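PDB 3UQD: ATP-dependent 6-phosphofructokinase isozyme 2 from Escherichia coli, which catalyses the ATP- and magnesium-dependent phosphorylation of D-fructose 6-phosphate to fructose 1,6-bisphosphate, the first committing step of glycolysis. Local coordinates for residues 182-187 / 219-224. Sequence-based numbering, arbitrary orientation.
With ATP (adenosine-5'-triphosphate), chain E; ATP (adenosine-5'-triphosphate), chain M.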
loop_
_atom_site.group_PDB
_atom_site.type_symbol
_atom_site.label_atom_id
_atom_site.label_comp_id
_atom_site.label_asym_id
_atom_site.label_seq_id
_atom_site.Cartn_x
_atom_site.Cartn_y
_atom_site.Cartn_z
ATOM N N GLU A 182 -29.159 -4.437 -28.275
ATOM C CA GLU A 182 -28.434 -5.177 -29.306
ATOM C C GLU A 182 -27.235 -5.937 -28.738
ATOM O O GLU A 182 -26.900 -7.021 -29.214
ATOM C CB GLU A 182 -27.963 -4.228 -30.413
ATOM C CG GLU A 182 -29.084 -3.537 -31.165
ATOM C CD GLU A 182 -29.627 -4.367 -32.313
ATOM O OE1 GLU A 182 -30.732 -4.047 -32.797
ATOM O OE2 GLU A 182 -28.953 -5.331 -32.737
ATOM N N LEU A 183 -26.594 -5.360 -27.726
ATOM C CA LEU A 183 -25.349 -5.909 -27.180
ATOM C C LEU A 183 -25.013 -5.262 -25.838
ATOM O O LEU A 183 -25.098 -4.043 -25.690
ATOM C CB LEU A 183 -24.197 -5.703 -28.182
ATOM C CG LEU A 183 -22.743 -6.177 -27.979
ATOM C CD1 LEU A 183 -21.947 -5.246 -27.084
ATOM C CD2 LEU A 183 -22.658 -7.597 -27.457
ATOM N N VAL A 184 -24.646 -6.084 -24.859
ATOM C CA VAL A 184 -24.078 -5.587 -23.612
ATOM C C VAL A 184 -22.744 -6.275 -23.334
ATOM O O VAL A 184 -22.557 -7.448 -23.672
ATOM C CB VAL A 184 -25.024 -5.780 -22.410
ATOM C CG1 VAL A 184 -26.175 -4.784 -22.470
ATOM C CG2 VAL A 184 -25.543 -7.217 -22.349
ATOM N N LYS A 185 -21.810 -5.535 -22.742
ATOM C CA LYS A 185 -20.517 -6.107 -22.378
ATOM C C LYS A 185 -20.241 -5.948 -20.889
ATOM O O LYS A 185 -19.502 -5.053 -20.478
ATOM C CB LYS A 185 -19.371 -5.475 -23.182
ATOM C CG LYS A 185 -18.048 -6.248 -23.065
ATOM C CD LYS A 185 -16.823 -5.329 -23.088
ATOM C CE LYS A 185 -16.724 -4.479 -21.827
ATOM N NZ LYS A 185 -16.744 -5.308 -20.576
ATOM N N PRO A 186 -20.840 -6.813 -20.063
ATOM C CA PRO A 186 -20.450 -6.751 -18.654
ATOM C C PRO A 186 -19.169 -7.552 -18.450
ATOM O O PRO A 186 -18.962 -8.541 -19.149
ATOM C CB PRO A 186 -21.625 -7.425 -17.944
ATOM C CG PRO A 186 -22.148 -8.421 -18.953
ATOM C CD PRO A 186 -21.900 -7.808 -20.317
ATOM N N ASN A 187 -18.308 -7.118 -17.538
ATOM C CA ASN A 187 -17.207 -7.968 -17.107
ATOM C C ASN A 187 -17.755 -8.913 -16.047
ATOM O O ASN A 187 -18.942 -8.847 -15.736
ATOM C CB ASN A 187 -16.005 -7.150 -16.595
ATOM C CG ASN A 187 -16.347 -6.251 -15.413
ATOM O OD1 ASN A 187 -17.389 -6.391 -14.782
ATOM N ND2 ASN A 187 -15.448 -5.321 -15.105
ATOM N N LYS A 219 -30.064 -9.073 -27.150
ATOM C CA LYS A 219 -29.878 -10.069 -28.202
ATOM C C LYS A 219 -28.492 -10.701 -28.128
ATOM O O LYS A 219 -28.294 -11.846 -28.521
ATOM C CB LYS A 219 -30.069 -9.435 -29.579
ATOM C CG LYS A 219 -31.317 -8.567 -29.714
ATOM C CD LYS A 219 -31.407 -7.975 -31.120
ATOM C CE LYS A 219 -32.301 -6.738 -31.163
ATOM N NZ LYS A 219 -33.711 -7.020 -30.775
ATOM N N ARG A 220 -27.528 -9.938 -27.629
ATOM C CA ARG A 220 -26.159 -10.430 -27.506
ATOM C C ARG A 220 -25.575 -10.047 -26.164
ATOM O O ARG A 220 -25.707 -8.907 -25.714
ATOM C CB ARG A 220 -25.270 -9.866 -28.615
ATOM C CG ARG A 220 -25.748 -10.156 -30.025
ATOM C CD ARG A 220 -24.961 -9.344 -31.039
ATOM N NE ARG A 220 -25.566 -9.396 -32.363
ATOM C CZ ARG A 220 -26.601 -8.653 -32.738
ATOM N NH1 ARG A 220 -27.154 -7.797 -31.887
ATOM N NH2 ARG A 220 -27.085 -8.765 -33.968
ATOM N N VAL A 221 -24.934 -11.011 -25.521
ATOM C CA VAL A 221 -24.202 -10.746 -24.299
ATOM C C VAL A 221 -22.784 -11.246 -24.480
ATOM O O VAL A 221 -22.555 -12.431 -24.723
ATOM C CB VAL A 221 -24.839 -11.427 -23.071
ATOM C CG1 VAL A 221 -23.972 -11.206 -21.838
ATOM C CG2 VAL A 221 -26.246 -10.893 -22.830
ATOM N N VAL A 222 -21.832 -10.327 -24.398
ATOM C CA VAL A 222 -20.434 -10.705 -24.392
ATOM C C VAL A 222 -19.880 -10.371 -23.019
ATOM O O VAL A 222 -19.756 -9.203 -22.665
ATOM C CB VAL A 222 -19.636 -9.953 -25.474
ATOM C CG1 VAL A 222 -18.169 -10.342 -25.420
ATOM C CG2 VAL A 222 -20.212 -10.238 -26.855
ATOM N N VAL A 223 -19.587 -11.396 -22.230
ATOM C CA VAL A 223 -18.945 -11.180 -20.942
ATOM C C VAL A 223 -17.439 -11.141 -21.142
ATOM O O VAL A 223 -16.851 -12.120 -21.603
ATOM C CB VAL A 223 -19.276 -12.295 -19.945
ATOM C CG1 VAL A 223 -18.948 -11.845 -18.527
ATOM C CG2 VAL A 223 -20.734 -12.697 -20.061
ATOM N N SER A 224 -16.817 -10.009 -20.817
ATOM C CA SER A 224 -15.371 -9.892 -20.947
ATOM C C SER A 224 -14.707 -10.433 -19.685
ATOM O O SER A 224 -15.185 -10.204 -18.575
ATOM C CB SER A 224 -14.944 -8.453 -21.256
ATOM O OG SER A 224 -15.277 -7.557 -20.213
HETATM P PG ATP E . -12.242 -1.782 -18.272
HETATM O O1G ATP E . -11.119 -1.042 -19.012
HETATM O O2G ATP E . -13.435 -0.900 -18.413
HETATM O O3G ATP E . -11.896 -2.025 -16.824
HETATM P PB ATP E . -13.482 -4.247 -18.559
HETATM O O1B ATP E . -14.928 -3.700 -18.722
HETATM O O2B ATP E . -13.230 -4.645 -17.059
HETATM O O3B ATP E . -12.421 -3.137 -18.990
HETATM P PA ATP E . -12.052 -6.471 -19.344
HETATM O O1A ATP E . -11.235 -6.157 -18.119
HETATM O O2A ATP E . -12.526 -7.925 -19.316
HETATM O O3A ATP E . -13.229 -5.499 -19.479
HETATM O "O5'" ATP E . -11.096 -6.232 -20.620
HETATM C "C5'" ATP E . -11.621 -6.411 -21.888
HETATM C "C4'" ATP E . -10.804 -7.130 -22.853
HETATM O "O4'" ATP E . -9.464 -6.596 -22.788
HETATM C "C3'" ATP E . -10.626 -8.538 -22.478
HETATM O "O3'" ATP E . -11.666 -9.313 -22.930
HETATM C "C2'" ATP E . -9.370 -8.868 -23.154
HETATM O "O2'" ATP E . -9.591 -9.000 -24.500
HETATM C "C1'" ATP E . -8.550 -7.660 -22.912
HETATM N N9 ATP E . -7.740 -7.778 -21.705
HETATM C C8 ATP E . -8.062 -7.251 -20.507
HETATM N N7 ATP E . -7.084 -7.589 -19.640
HETATM C C5 ATP E . -6.153 -8.324 -20.283
HETATM C C6 ATP E . -4.944 -8.918 -19.897
HETATM N N6 ATP E . -4.448 -8.795 -18.483
HETATM N N1 ATP E . -4.234 -9.600 -20.819
HETATM C C2 ATP E . -4.662 -9.709 -22.087
HETATM N N3 ATP E . -5.808 -9.146 -22.477
HETATM C C4 ATP E . -6.567 -8.452 -21.613
HETATM P PG ATP M . -13.923 -2.256 -13.233
HETATM O O1G ATP M . -13.575 -2.496 -14.667
HETATM O O2G ATP M . -14.390 -0.803 -13.105
HETATM O O3G ATP M . -14.978 -3.216 -12.760
HETATM P PB ATP M . -11.236 -2.091 -13.052
HETATM O O1B ATP M . -10.865 -0.594 -12.677
HETATM O O2B ATP M . -11.264 -2.307 -14.584
HETATM O O3B ATP M . -12.645 -2.409 -12.404
HETATM P PA ATP M . -10.397 -3.575 -10.996
HETATM O O1A ATP M . -9.802 -2.583 -10.026
HETATM O O2A ATP M . -11.883 -3.824 -10.704
HETATM O O3A ATP M . -10.183 -3.027 -12.393
HETATM O "O5'" ATP M . -9.552 -4.935 -10.877
HETATM C "C5'" ATP M . -8.291 -4.975 -11.426
HETATM C "C4'" ATP M . -7.217 -4.356 -10.668
HETATM O "O4'" ATP M . -7.780 -3.585 -9.579
HETATM C "C3'" ATP M . -6.402 -5.416 -10.066
HETATM O "O3'" ATP M . -5.075 -5.094 -10.199
HETATM C "C2'" ATP M . -6.774 -5.405 -8.649
HETATM O "O2'" ATP M . -5.702 -5.768 -7.887
HETATM C "C1'" ATP M . -7.103 -3.985 -8.415
HETATM N N9 ATP M . -7.839 -3.756 -7.175
HETATM C C8 ATP M . -9.169 -3.613 -7.063
HETATM N N7 ATP M . -9.457 -3.416 -5.756
HETATM C C5 ATP M . -8.312 -3.431 -5.044
HETATM C C6 ATP M . -8.005 -3.284 -3.684
HETATM N N6 ATP M . -9.088 -3.048 -2.668
HETATM N N1 ATP M . -6.715 -3.357 -3.301
HETATM C C2 ATP M . -5.736 -3.568 -4.200
HETATM N N3 ATP M . -6.002 -3.712 -5.502
HETATM C C4 ATP M . -7.266 -3.650 -5.952
#
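Arg220 lies alongside Glu182, both side chains pointing the same way, and its NH1 bonds twice to that residue: to backbone O at 2.8 Å, within the guanidinium plane, and to OE2 at 3.2 Å in a salt bridge on the anti side of the nearly coplanar carboxylate. Replacing Arg220 with an alanine is likely to take this countercharge from the buried Glu182 carboxylate and the NH1 bond from Glu182 O, although a weak, long ion pair to Arg162 would remain. Farther along, the backbones run parallel: Val184 N bonds to Arg220 O, and Val184 O receives Val222 N almost straight on. CD2 of Leu183 wedges against Arg220 CB and Val222 CG2 (3.6 Å), where Met275 of helix 272-286 also packs, while Val184 CG2 meets Val221 CG2 from the other side. At the ligand end Lys185 swings CG away from its own amide nitrogen (chi1 -167°), then bends at three further torsions, bringing NZ to Ser224 OG (2.7 Å) and O1B of ATP chain E (3.1 Å). Asn187 caps the following helix through OD1 to Glu190 N, which leaves ND2 turned to O2B of that ATP (3.0 Å) and O3G of ATP chain M. The loop after strand 183-184 and the end of strand 221-224 thus line the ATP phosphate site of the ribokinase-like PfkB fold.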